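Long-range contacts in putative peptidase (Bacteroides fragilis, PDB 5DYN), which is a clostripain-family cysteine protease, this chain being its C-terminal part, that probably activates Bacteroides fragilis toxin by proteolytic cleavage: residues A32-A37 and P55-G60; E103-G108 and R193-Y198; E39-L44 and A114-L119. All blocks are in the same frame, centred on the assembly; numbering follows the deposited sequence.

In the fold
From the N terminus, the chain leaves strand 25-31 through residues 32-37, and interaction 1 closes a short loop by bringing 55-60, which follows the parallel strand 50-53, alongside them. Helix 38-43 lies within that loop, and its residues 39-44 meet 114-119 at the end of strand 110-115 in interaction 3, which therefore crosses interaction 1. Interaction 2 begins only after interaction 1 has closed, joins 103-108 to strand 185-196 and crosses interaction 3. Interactions 1 and 2 touch through the carboxylate of Glu-57, which meets Ser-196 and Ala-197. Interactions 2 and 3 lie on opposite sides of the chain's centre but reach neighbouring strands of one sheet.

Interaction 1 (A32-A37 and P55-G60); sequences ACFMEA and PTEIPG. With NA (sodium ion), chain J.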
ATOM      1  N   ALA B  32      -4.412  -0.326  -3.003  1.00 31.91           N
ATOM      2  CA  ALA B  32      -4.880  -1.636  -2.574  1.00 28.87           C
ATOM      3  C   ALA B  32      -5.089  -1.646  -1.063  1.00 30.58           C
ATOM      4  O   ALA B  32      -4.553  -0.797  -0.352  1.00 34.90           O
ATOM      5  CB  ALA B  32      -3.892  -2.716  -2.985  1.00 28.41           C
ATOM      6  N   CYS B  33      -5.862  -2.612  -0.579  1.00 29.59           N
ATOM      7  CA  CYS B  33      -6.242  -2.664   0.830  1.00 35.24           C
ATOM      8  C   CYS B  33      -5.087  -2.999   1.767  1.00 30.50           C
ATOM      9  O   CYS B  33      -4.216  -3.794   1.430  1.00 30.16           O
ATOM     10  CB  CYS B  33      -7.359  -3.689   1.035  1.00 36.31           C
ATOM     11  SG  CYS B  33      -9.021  -3.048   0.754  1.00 38.49           S
ATOM     12  N   PHE B  34      -5.091  -2.364   2.939  1.00 33.19           N
ATOM     13  CA  PHE B  34      -4.296  -2.805   4.086  1.00 28.97           C
ATOM     14  C   PHE B  34      -2.780  -2.760   3.894  1.00 30.49           C
ATOM     15  O   PHE B  34      -2.048  -3.350   4.684  1.00 30.73           O
ATOM     16  CB  PHE B  34      -4.686  -4.238   4.466  1.00 29.63           C
ATOM     17  CG  PHE B  34      -6.129  -4.406   4.860  1.00 30.15           C
ATOM     18  CD1 PHE B  34      -6.705  -3.595   5.826  1.00 28.85           C
ATOM     19  CD2 PHE B  34      -6.906  -5.398   4.276  1.00 34.68           C
ATOM     20  CE1 PHE B  34      -8.031  -3.765   6.199  1.00 29.16           C
ATOM     21  CE2 PHE B  34      -8.232  -5.572   4.641  1.00 30.56           C
ATOM     22  CZ  PHE B  34      -8.793  -4.757   5.606  1.00 31.24           C
ATOM     23  N   MET B  35      -2.304  -2.069   2.865  1.00 28.78           N
ATOM     24  CA  MET B  35      -0.889  -2.160   2.517  1.00 31.65           C
ATOM     25  C   MET B  35       0.007  -1.187   3.287  1.00 35.79           C
ATOM     26  O   MET B  35       1.234  -1.305   3.245  1.00 36.38           O
ATOM     27  CB  MET B  35      -0.700  -1.951   1.014  1.00 28.61           C
ATOM     28  CG  MET B  35      -1.343  -3.030   0.157  1.00 31.87           C
ATOM     29  SD  MET B  35      -1.055  -4.707   0.764  1.00 29.39           S
ATOM     30  CE  MET B  35       0.723  -4.861   0.588  1.00 32.91           C
ATOM     31  N   GLU B  36      -0.587  -0.230   3.993  1.00 26.57           N
ATOM     32  CA  GLU B  36       0.223   0.691   4.780  1.00 31.37           C
ATOM     33  C   GLU B  36       0.533   0.060   6.132  1.00 34.38           C
ATOM     34  O   GLU B  36       0.072   0.520   7.179  1.00 30.28           O
ATOM     35  CB  GLU B  36      -0.477   2.040   4.951  1.00 28.92           C
ATOM     36  CG  GLU B  36       0.469   3.197   5.279  1.00 30.96           C
ATOM     37  CD  GLU B  36       1.350   3.612   4.103  1.00 35.45           C
ATOM     38  OE1 GLU B  36       1.159   3.086   2.987  1.00 35.33           O
ATOM     39  OE2 GLU B  36       2.233   4.477   4.291  1.00 31.15           O
ATOM     40  N   ALA B  37       1.317  -1.014   6.088  1.00 31.30           N
ATOM     41  CA  ALA B  37       1.706  -1.753   7.279  1.00 30.37           C
ATOM     42  C   ALA B  37       3.205  -1.627   7.509  1.00 28.94           C
ATOM     43  O   ALA B  37       3.981  -1.560   6.555  1.00 29.41           O
ATOM     44  CB  ALA B  37       1.308  -3.214   7.150  1.00 27.91           C
ATOM     45  N   PRO B  55      -3.835   2.013   5.790  1.00 31.80           N
ATOM     46  CA  PRO B  55      -3.674   0.942   6.777  1.00 32.41           C
ATOM     47  C   PRO B  55      -4.928   0.077   6.848  1.00 36.41           C
ATOM     48  O   PRO B  55      -4.883  -1.061   7.325  1.00 28.81           O
ATOM     49  CB  PRO B  55      -3.443   1.701   8.086  1.00 32.03           C
ATOM     50  CG  PRO B  55      -4.134   3.010   7.878  1.00 36.09           C
ATOM     51  CD  PRO B  55      -3.947   3.340   6.422  1.00 30.62           C
ATOM     52  N   THR B  56      -6.040   0.625   6.367  1.00 27.62           N
ATOM     53  CA  THR B  56      -7.305  -0.095   6.353  1.00 30.95           C
ATOM     54  C   THR B  56      -7.768  -0.328   4.911  1.00 35.55           C
ATOM     55  O   THR B  56      -6.947  -0.386   3.991  1.00 30.52           O
ATOM     56  CB  THR B  56      -8.388   0.663   7.155  1.00 33.82           C
ATOM     57  OG1 THR B  56      -9.615  -0.077   7.129  1.00 33.91           O
ATOM     58  CG2 THR B  56      -8.616   2.062   6.583  1.00 28.10           C
ATOM     59  N   GLU B  57      -9.075  -0.466   4.708  1.00 33.04           N
ATOM     60  CA  GLU B  57      -9.603  -0.784   3.384  1.00 33.60           C
ATOM     61  C   GLU B  57      -9.585   0.403   2.421  1.00 31.35           C
ATOM     62  O   GLU B  57      -9.866   1.539   2.804  1.00 30.92           O
ATOM     63  CB  GLU B  57     -11.026  -1.327   3.505  1.00 32.03           C
ATOM     64  CG  GLU B  57     -11.116  -2.572   4.363  1.00 35.02           C
ATOM     65  CD  GLU B  57     -12.534  -3.079   4.513  1.00 37.34           C
ATOM     66  OE1 GLU B  57     -13.219  -3.243   3.481  1.00 29.46           O
ATOM     67  OE2 GLU B  57     -12.961  -3.314   5.666  1.00 27.29           O
ATOM     68  N   ILE B  58      -9.246   0.114   1.167  1.00 31.47           N
ATOM     69  CA  ILE B  58      -9.246   1.099   0.090  1.00 33.06           C
ATOM     70  C   ILE B  58     -10.563   1.032  -0.690  1.00 32.79           C
ATOM     71  O   ILE B  58     -11.032  -0.057  -1.017  1.00 32.31           O
ATOM     72  CB  ILE B  58      -8.047   0.872  -0.868  1.00 35.65           C
ATOM     73  CG1 ILE B  58      -6.772   1.484  -0.287  1.00 30.08           C
ATOM     74  CG2 ILE B  58      -8.319   1.455  -2.252  1.00 30.93           C
ATOM     75  CD1 ILE B  58      -6.806   2.995  -0.212  1.00 32.90           C
ATOM     76  N   PRO B  59     -11.171   2.197  -0.973  1.00 35.54           N
ATOM     77  CA  PRO B  59     -12.405   2.265  -1.765  1.00 33.66           C
ATOM     78  C   PRO B  59     -12.269   1.571  -3.118  1.00 32.22           C
ATOM     79  O   PRO B  59     -11.223   1.683  -3.754  1.00 35.02           O
ATOM     80  CB  PRO B  59     -12.619   3.772  -1.953  1.00 36.52           C
ATOM     81  CG  PRO B  59     -11.926   4.398  -0.793  1.00 32.81           C
ATOM     82  CD  PRO B  59     -10.731   3.528  -0.519  1.00 35.77           C
ATOM     83  N   GLY B  60     -13.313   0.860  -3.534  1.00 36.16           N
ATOM     84  CA  GLY B  60     -13.354   0.206  -4.833  1.00 31.87           C
ATOM     85  C   GLY B  60     -12.898   1.042  -6.019  1.00 33.68           C
ATOM     86  O   GLY B  60     -12.022   0.615  -6.774  1.00 29.15           O
TER
HETATM   87 NA    NA J 405      -2.720  -2.562   7.158  1.00 40.08          NA
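Phe-34 lies along the backbone of residues 55-57, and its side chain traces the contact from base to tip. CB is 3.7 Å from the sodium ion of chain J. With CG anti to its own carbonyl carbon (chi1 -61°), the ring end comes back alongside residues 55-57. CD1 brings its edge to Pro-55 O at 3.5 Å, with the oxygen in the ring plane; CE1 reaches Thr-56 CA at 3.7 Å. CZ, at the tip, meets Glu-57 CG at 3.4 Å, the two side chains running side by side in the same direction. Tyr-157 stacks on the ring from outside the pair of loops. Next to the ring contacts, Phe-34 N donates to Thr-56 O over 2.9 Å, approaching from 42° above the carbonyl plane. The sodium ion bridges the loops, bound by Phe-34 O at 2.7 Å and Pro-55 O at 2.6 Å, and Ser-212 OG also binds it. At the other end, Ile-58 N points almost straight at Cys-33 SG (3.2 Å, 162° at the hydrogen), while the isoleucine's CG1 packs on the carbonyl of Ala-32. The carboxylate of Glu-57 turns away to Ser-196 and Ala-197. Cys-33 follows a strand in an Asp-Ala-Cys sequence, where clan CD peptidases carry their nucleophile, so these loops are probably part of the active site. The chemistry implies a sulfur that accepts one backbone N-H, which probably helps to orient it, beside a loop pairing held by one backbone hydrogen bond and a shared sodium ion.

Interaction 2 (E103-G108 and R193-Y198); sequences EDWTGG and RNYSAY. With NA (sodium ion), chain F.
Tyr-195 and Trp-105 meet through their rings, and beside them Gly-107 sets its backbone against the strand. The tyrosine leaves strand 185-196 toward the loop, its CG anti to the backbone N (chi1 172°). This places CD2 3.6 Å from CZ2 on the six-membered ring of Trp-105, with CH2 equally near. The two side chains cross at about a right angle: the six-membered rings have centroids 5.4 Å apart and planes at 87°, an oblique pairing that is neither a stack nor a clear edge-to-face contact. Tyr-90 meets the indole edge-to-face, and Pro-59 also packs on it.

Gly-107 contributes its carbonyl rather than a side chain. Its O receives a CA-H...O contact from Asn-194 CA at 3.4 Å, with 142° at the hydrogen. The same oxygen lies only 3.2 Å from Arg-193 O; these are two acceptors, not hydrogen-bonded to each other, and Arg-193 O is bonded by Thr-191 OG1. No direct hydrogen bond joins the segments at all; a water does that work. It accepts from Tyr-195 N at 2.9 Å and donates to Gly-108 O at 2.7 Å, lying at the edge of the indole and in its plane. Within the loop, Trp-105 NE1 makes a weak bond to that same Gly-108 O, so one carbonyl oxygen serves both the ring and the water.

The loop is also bound to a sodium ion of chain F, through Trp-105 O at 2.5 Å together with Tyr-90 O, while Arg-193 forms a salt bridge with Asp-96. The chemistry implies a joint that rests on aromatic packing and on one bridging water, which gives the N-H of Tyr-195 a partner and links it to Gly-108 O.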
ATOM      1  N   GLU B 103     -20.109   4.257  -7.610  1.00 45.69           N
ATOM      2  CA  GLU B 103     -20.323   5.354  -8.547  1.00 44.28           C
ATOM      3  C   GLU B 103     -20.474   6.688  -7.825  1.00 42.17           C
ATOM      4  O   GLU B 103     -20.356   7.748  -8.437  1.00 46.58           O
ATOM      5  CB  GLU B 103     -21.554   5.085  -9.411  1.00 51.22           C
ATOM      6  CG  GLU B 103     -21.558   3.713 -10.065  1.00 57.91           C
ATOM      7  CD  GLU B 103     -21.195   3.769 -11.535  1.00 83.59           C
ATOM      8  OE1 GLU B 103     -21.216   4.878 -12.114  1.00 87.12           O
ATOM      9  OE2 GLU B 103     -20.883   2.706 -12.113  1.00 95.85           O
ATOM     10  N   ASP B 104     -20.736   6.629  -6.524  1.00 44.49           N
ATOM     11  CA  ASP B 104     -20.815   7.831  -5.699  1.00 44.05           C
ATOM     12  C   ASP B 104     -20.301   7.542  -4.292  1.00 40.80           C
ATOM     13  O   ASP B 104     -21.076   7.244  -3.383  1.00 38.63           O
ATOM     14  CB  ASP B 104     -22.250   8.357  -5.640  1.00 43.90           C
ATOM     15  CG  ASP B 104     -22.350   9.709  -4.953  1.00 51.50           C
ATOM     16  OD1 ASP B 104     -21.321  10.413  -4.857  1.00 46.17           O
ATOM     17  OD2 ASP B 104     -23.460  10.064  -4.505  1.00 57.96           O
ATOM     18  N   TRP B 105     -18.988   7.630  -4.113  1.00 42.12           N
ATOM     19  CA  TRP B 105     -18.377   7.261  -2.843  1.00 38.22           C
ATOM     20  C   TRP B 105     -18.442   8.390  -1.822  1.00 38.38           C
ATOM     21  O   TRP B 105     -17.719   9.378  -1.928  1.00 35.44           O
ATOM     22  CB  TRP B 105     -16.924   6.841  -3.051  1.00 34.28           C
ATOM     23  CG  TRP B 105     -16.403   6.017  -1.923  1.00 38.84           C
ATOM     24  CD1 TRP B 105     -15.873   6.472  -0.752  1.00 33.42           C
ATOM     25  CD2 TRP B 105     -16.370   4.587  -1.852  1.00 38.27           C
ATOM     26  NE1 TRP B 105     -15.508   5.413   0.044  1.00 41.25           N
ATOM     27  CE2 TRP B 105     -15.801   4.244  -0.609  1.00 37.41           C
ATOM     28  CE3 TRP B 105     -16.761   3.563  -2.721  1.00 29.90           C
ATOM     29  CZ2 TRP B 105     -15.616   2.922  -0.211  1.00 33.54           C
ATOM     30  CZ3 TRP B 105     -16.577   2.251  -2.327  1.00 35.29           C
ATOM     31  CH2 TRP B 105     -16.009   1.941  -1.082  1.00 37.03           C
ATOM     32  N   THR B 106     -19.305   8.227  -0.825  1.00 38.96           N
ATOM     33  CA  THR B 106     -19.458   9.217   0.235  1.00 40.70           C
ATOM     34  C   THR B 106     -18.890   8.716   1.560  1.00 44.08           C
ATOM     35  O   THR B 106     -19.049   9.360   2.599  1.00 41.58           O
ATOM     36  CB  THR B 106     -20.933   9.587   0.435  1.00 37.61           C
ATOM     37  OG1 THR B 106     -21.670   8.412   0.789  1.00 36.13           O
ATOM     38  CG2 THR B 106     -21.508  10.175  -0.842  1.00 39.30           C
ATOM     39  N   GLY B 107     -18.224   7.566   1.515  1.00 35.06           N
ATOM     40  CA  GLY B 107     -17.721   6.923   2.714  1.00 39.46           C
ATOM     41  C   GLY B 107     -16.365   7.434   3.159  1.00 37.35           C
ATOM     42  O   GLY B 107     -15.856   7.034   4.205  1.00 39.75           O
ATOM     43  N   GLY B 108     -15.776   8.318   2.365  1.00 33.78           N
ATOM     44  CA  GLY B 108     -14.487   8.888   2.708  1.00 38.40           C
ATOM     45  C   GLY B 108     -13.334   7.932   2.476  1.00 40.54           C
ATOM     46  O   GLY B 108     -13.470   6.943   1.750  1.00 37.33           O
ATOM     47  N   ARG B 193     -14.853   9.109   9.421  1.00 35.37           N
ATOM     48  CA  ARG B 193     -15.109   7.683   9.296  1.00 34.31           C
ATOM     49  C   ARG B 193     -14.712   7.176   7.908  1.00 35.41           C
ATOM     50  O   ARG B 193     -14.581   7.954   6.964  1.00 30.24           O
ATOM     51  CB  ARG B 193     -16.582   7.374   9.581  1.00 27.59           C
ATOM     52  CG  ARG B 193     -17.023   7.754  10.993  1.00 35.61           C
ATOM     53  CD  ARG B 193     -18.200   6.920  11.479  1.00 27.77           C
ATOM     54  NE  ARG B 193     -19.376   7.083  10.632  1.00 32.08           N
ATOM     55  CZ  ARG B 193     -20.442   6.290  10.682  1.00 33.40           C
ATOM     56  NH1 ARG B 193     -20.478   5.276  11.537  1.00 26.75           N
ATOM     57  NH2 ARG B 193     -21.469   6.509   9.874  1.00 32.93           N
ATOM     58  N   ASN B 194     -14.492   5.867   7.811  1.00 35.58           N
ATOM     59  CA  ASN B 194     -14.232   5.200   6.539  1.00 34.54           C
ATOM     60  C   ASN B 194     -15.292   4.137   6.287  1.00 33.77           C
ATOM     61  O   ASN B 194     -16.066   3.797   7.184  1.00 31.36           O
ATOM     62  CB  ASN B 194     -12.842   4.552   6.521  1.00 32.26           C
ATOM     63  CG  ASN B 194     -11.715   5.560   6.375  1.00 31.97           C
ATOM     64  OD1 ASN B 194     -11.906   6.762   6.550  1.00 34.95           O
ATOM     65  ND2 ASN B 194     -10.526   5.066   6.059  1.00 31.70           N
ATOM     66  N   TYR B 195     -15.322   3.599   5.074  1.00 29.06           N
ATOM     67  CA  TYR B 195     -16.256   2.528   4.765  1.00 30.25           C
ATOM     68  C   TYR B 195     -15.575   1.164   4.747  1.00 32.75           C
ATOM     69  O   TYR B 195     -14.529   0.984   4.125  1.00 26.08           O
ATOM     70  CB  TYR B 195     -16.944   2.772   3.424  1.00 32.91           C
ATOM     71  CG  TYR B 195     -17.780   1.599   2.965  1.00 35.21           C
ATOM     72  CD1 TYR B 195     -19.046   1.377   3.493  1.00 35.03           C
ATOM     73  CD2 TYR B 195     -17.302   0.707   2.011  1.00 33.30           C
ATOM     74  CE1 TYR B 195     -19.814   0.305   3.080  1.00 34.47           C
ATOM     75  CE2 TYR B 195     -18.064  -0.367   1.593  1.00 31.13           C
ATOM     76  CZ  TYR B 195     -19.320  -0.563   2.130  1.00 37.03           C
ATOM     77  OH  TYR B 195     -20.085  -1.630   1.718  1.00 38.40           O
ATOM     78  N   SER B 196     -16.189   0.208   5.433  1.00 31.33           N
ATOM     79  CA  SER B 196     -15.749  -1.178   5.384  1.00 36.01           C
ATOM     80  C   SER B 196     -16.771  -2.013   4.617  1.00 35.85           C
ATOM     81  O   SER B 196     -17.967  -1.960   4.906  1.00 32.22           O
ATOM     82  CB  SER B 196     -15.555  -1.734   6.797  1.00 29.52           C
ATOM     83  OG  SER B 196     -15.263  -3.119   6.762  1.00 29.77           O
ATOM     84  N   ALA B 197     -16.303  -2.784   3.639  1.00 30.39           N
ATOM     85  CA  ALA B 197     -17.188  -3.655   2.869  1.00 34.91           C
ATOM     86  C   ALA B 197     -17.648  -4.848   3.708  1.00 35.52           C
ATOM     87  O   ALA B 197     -18.473  -5.652   3.271  1.00 36.11           O
ATOM     88  CB  ALA B 197     -16.496  -4.129   1.604  1.00 30.59           C
ATOM     89  N   TYR B 198     -17.117  -4.945   4.921  1.00 33.90           N
ATOM     90  CA  TYR B 198     -17.447  -6.042   5.819  1.00 32.69           C
ATOM     91  C   TYR B 198     -18.311  -5.579   6.991  1.00 33.11           C
ATOM     92  O   TYR B 198     -19.208  -6.302   7.428  1.00 32.48           O
ATOM     93  CB  TYR B 198     -16.163  -6.700   6.328  1.00 32.92           C
ATOM     94  CG  TYR B 198     -15.248  -7.150   5.213  1.00 36.87           C
ATOM     95  CD1 TYR B 198     -15.387  -8.409   4.642  1.00 32.81           C
ATOM     96  CD2 TYR B 198     -14.253  -6.311   4.722  1.00 36.70           C
ATOM     97  CE1 TYR B 198     -14.558  -8.824   3.616  1.00 32.48           C
ATOM     98  CE2 TYR B 198     -13.419  -6.717   3.695  1.00 34.29           C
ATOM     99  CZ  TYR B 198     -13.577  -7.976   3.148  1.00 40.95           C
ATOM    100  OH  TYR B 198     -12.751  -8.390   2.128  1.00 55.40           O
TER
HETATM  101 NA    NA F 401     -16.614  10.051   0.168  1.00 45.22          NA
HETATM  102  O   HOH W   1     -13.772   4.524   2.839  1.00 30.51           O

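Interaction 3 (E39-L44 and A114-L119); sequences EVAYAL and AKMSEL. With NA (sodium ion), chain H.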
ATOM      1  N   GLU B  39       5.186  -3.811   8.458  1.00 30.30           N
ATOM      2  CA  GLU B  39       5.848  -5.010   7.961  1.00 27.34           C
ATOM      3  C   GLU B  39       6.066  -4.950   6.454  1.00 27.15           C
ATOM      4  O   GLU B  39       7.042  -5.491   5.934  1.00 32.01           O
ATOM      5  CB  GLU B  39       5.039  -6.254   8.322  1.00 23.40           C
ATOM      6  CG  GLU B  39       4.838  -6.448   9.819  1.00 21.42           C
ATOM      7  CD  GLU B  39       3.580  -5.764  10.346  1.00 30.68           C
ATOM      8  OE1 GLU B  39       2.973  -4.953   9.611  1.00 26.27           O
ATOM      9  OE2 GLU B  39       3.200  -6.042  11.501  1.00 27.18           O
ATOM     10  N   VAL B  40       5.150  -4.297   5.750  1.00 28.26           N
ATOM     11  CA  VAL B  40       5.296  -4.117   4.312  1.00 25.72           C
ATOM     12  C   VAL B  40       6.290  -2.998   4.033  1.00 30.69           C
ATOM     13  O   VAL B  40       7.146  -3.116   3.154  1.00 34.22           O
ATOM     14  CB  VAL B  40       3.947  -3.803   3.644  1.00 26.20           C
ATOM     15  CG1 VAL B  40       4.125  -3.596   2.147  1.00 24.50           C
ATOM     16  CG2 VAL B  40       2.954  -4.925   3.923  1.00 24.43           C
ATOM     17  N   ALA B  41       6.176  -1.918   4.800  1.00 32.80           N
ATOM     18  CA  ALA B  41       7.101  -0.797   4.697  1.00 33.19           C
ATOM     19  C   ALA B  41       8.538  -1.250   4.921  1.00 31.86           C
ATOM     20  O   ALA B  41       9.436  -0.880   4.165  1.00 35.68           O
ATOM     21  CB  ALA B  41       6.730   0.291   5.690  1.00 29.39           C
ATOM     22  N   TYR B  42       8.756  -2.058   5.952  1.00 28.91           N
ATOM     23  CA  TYR B  42      10.105  -2.520   6.253  1.00 32.11           C
ATOM     24  C   TYR B  42      10.604  -3.483   5.183  1.00 31.97           C
ATOM     25  O   TYR B  42      11.751  -3.398   4.758  1.00 35.20           O
ATOM     26  CB  TYR B  42      10.178  -3.190   7.629  1.00 31.59           C
ATOM     27  CG  TYR B  42      11.596  -3.550   8.024  1.00 35.46           C
ATOM     28  CD1 TYR B  42      12.419  -2.623   8.651  1.00 37.28           C
ATOM     29  CD2 TYR B  42      12.117  -4.808   7.751  1.00 31.66           C
ATOM     30  CE1 TYR B  42      13.720  -2.944   9.003  1.00 33.86           C
ATOM     31  CE2 TYR B  42      13.416  -5.135   8.096  1.00 38.54           C
ATOM     32  CZ  TYR B  42      14.214  -4.200   8.720  1.00 41.59           C
ATOM     33  OH  TYR B  42      15.507  -4.526   9.066  1.00 48.68           O
ATOM     34  N   ALA B  43       9.745  -4.400   4.754  1.00 31.74           N
ATOM     35  CA  ALA B  43      10.140  -5.393   3.761  1.00 33.43           C
ATOM     36  C   ALA B  43      10.523  -4.744   2.429  1.00 38.86           C
ATOM     37  O   ALA B  43      11.336  -5.288   1.682  1.00 39.79           O
ATOM     38  CB  ALA B  43       9.026  -6.407   3.552  1.00 22.91           C
ATOM     39  N   LEU B  44       9.947  -3.580   2.141  1.00 32.82           N
ATOM     40  CA  LEU B  44      10.182  -2.912   0.865  1.00 36.15           C
ATOM     41  C   LEU B  44      10.967  -1.612   1.021  1.00 37.97           C
ATOM     42  O   LEU B  44      10.962  -0.774   0.119  1.00 40.31           O
ATOM     43  CB  LEU B  44       8.852  -2.619   0.161  1.00 33.27           C
ATOM     44  CG  LEU B  44       7.949  -3.812  -0.168  1.00 35.37           C
ATOM     45  CD1 LEU B  44       6.717  -3.360  -0.940  1.00 30.94           C
ATOM     46  CD2 LEU B  44       8.712  -4.873  -0.943  1.00 31.55           C
ATOM     47  N   ALA B 114       4.666   6.819   4.187  1.00 36.72           N
ATOM     48  CA  ALA B 114       5.739   6.444   5.095  1.00 36.77           C
ATOM     49  C   ALA B 114       7.105   6.641   4.451  1.00 35.73           C
ATOM     50  O   ALA B 114       7.322   6.248   3.308  1.00 34.91           O
ATOM     51  CB  ALA B 114       5.567   4.995   5.542  1.00 35.77           C
ATOM     52  N   LYS B 115       8.023   7.252   5.195  1.00 37.68           N
ATOM     53  CA  LYS B 115       9.398   7.418   4.735  1.00 34.64           C
ATOM     54  C   LYS B 115      10.181   6.127   4.969  1.00 33.99           C
ATOM     55  O   LYS B 115      10.473   5.764   6.109  1.00 39.74           O
ATOM     56  CB  LYS B 115      10.063   8.598   5.448  1.00 35.19           C
ATOM     57  CG  LYS B 115      11.402   9.017   4.857  1.00 41.91           C
ATOM     58  CD  LYS B 115      11.883  10.339   5.446  1.00 44.16           C
ATOM     59  CE  LYS B 115      13.133  10.837   4.733  1.00 54.86           C
ATOM     60  NZ  LYS B 115      13.521  12.213   5.158  1.00 61.78           N
ATOM     61  N   MET B 116      10.512   5.437   3.883  1.00 32.02           N
ATOM     62  CA  MET B 116      11.139   4.118   3.954  1.00 34.75           C
ATOM     63  C   MET B 116      12.503   4.120   4.641  1.00 37.30           C
ATOM     64  O   MET B 116      12.866   3.157   5.315  1.00 35.85           O
ATOM     65  CB  MET B 116      11.292   3.536   2.549  1.00 44.11           C
ATOM     66  CG  MET B 116       9.985   3.285   1.823  1.00 46.01           C
ATOM     67  SD  MET B 116       9.134   1.819   2.422  1.00 36.40           S
ATOM     68  CE  MET B 116       8.482   1.174   0.886  1.00 32.80           C
ATOM     69  N   SER B 117      13.261   5.197   4.461  1.00 41.14           N
ATOM     70  CA  SER B 117      14.632   5.255   4.961  1.00 38.95           C
ATOM     71  C   SER B 117      14.684   5.261   6.484  1.00 35.21           C
ATOM     72  O   SER B 117      15.724   4.974   7.074  1.00 35.19           O
ATOM     73  CB  SER B 117      15.350   6.490   4.410  1.00 33.05           C
ATOM     74  OG  SER B 117      14.691   7.682   4.798  1.00 41.59           O
ATOM     75  N   GLU B 118      13.557   5.579   7.115  1.00 39.03           N
ATOM     76  CA  GLU B 118      13.485   5.654   8.572  1.00 37.37           C
ATOM     77  C   GLU B 118      12.998   4.353   9.208  1.00 35.81           C
ATOM     78  O   GLU B 118      12.885   4.259  10.431  1.00 35.39           O
ATOM     79  CB  GLU B 118      12.572   6.807   8.993  1.00 34.13           C
ATOM     80  CG  GLU B 118      13.104   8.196   8.642  1.00 35.70           C
ATOM     81  CD  GLU B 118      14.201   8.668   9.587  1.00 47.20           C
ATOM     82  OE1 GLU B 118      14.661   7.869  10.433  1.00 44.23           O
ATOM     83  OE2 GLU B 118      14.599   9.849   9.489  1.00 49.84           O
ATOM     84  N   LEU B 119      12.722   3.350   8.380  1.00 36.85           N
ATOM     85  CA  LEU B 119      12.171   2.086   8.867  1.00 38.90           C
ATOM     86  C   LEU B 119      13.170   1.282   9.700  1.00 41.07           C
ATOM     87  O   LEU B 119      12.782   0.564  10.625  1.00 39.17           O
ATOM     88  CB  LEU B 119      11.671   1.241   7.694  1.00 30.85           C
ATOM     89  CG  LEU B 119      10.160   1.291   7.459  1.00 31.90           C
ATOM     90  CD1 LEU B 119       9.423   0.631   8.619  1.00 29.16           C
ATOM     91  CD2 LEU B 119       9.693   2.727   7.273  1.00 26.74           C
TER
HETATM   92 NA    NA H 403      13.003   6.887  12.637  1.00 53.64          NA
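The phenol ring of Tyr-42 presents an edge to Leu-119: its CD1 lies 3.8 Å from Leu-119 O, which sits in the ring plane. Arg-45 makes a cation-pi interaction with this ring, and Glu-231 and Val-235 of helix 231-236 also touch the tyrosine. CG lies anti to the backbone N (chi1 -174°), which directs the ring so that CD1 comes up to the leucine carbonyl. The two side chains slide past each other in opposite directions, and Tyr-42 CB is 4.0 Å from Leu-119 CD1.

Leu-119 points toward the helix and packs against Tyr-42 and Ala-41. Its branch point, CG, comes 4.0 Å from Ala-41 CB, and both of its methyl groups lie close to that same carbon. The leucine thus lies against both the alanine methyl and the start of the tyrosine side chain.

Met-116 reaches the end of the helix from a different direction. Its chain is bent at chi2 and chi3, which brings SD to 3.2 Å from Ala-41 O and carries CE onward to Leu-44. There CE lies 3.9 Å from Leu-44 CB and 3.2 Å from Leu-44 O, so the thioether runs past a carbonyl of the last helical turn, Ala-41 O, to that of Leu-44, just after the helix. No hydrogen bond crosses the contact; it is buried, made largely of apolar side chains set against one another and against backbone carbonyls.

Glu-118 turns the other way, where its OE1 binds a sodium ion of chain H at 2.9 Å, a site shared with Ala-180 O.

Ala-41 and Met-116 also both pack on Leu-51, so the helix and the turn meet over strand 50-53. Helix 38-43 is the connection between the parallel strands 25-31 and 50-53: a beta-alpha-beta unit packed on the central sheet, as in the alpha/beta fold of clan CD peptidases.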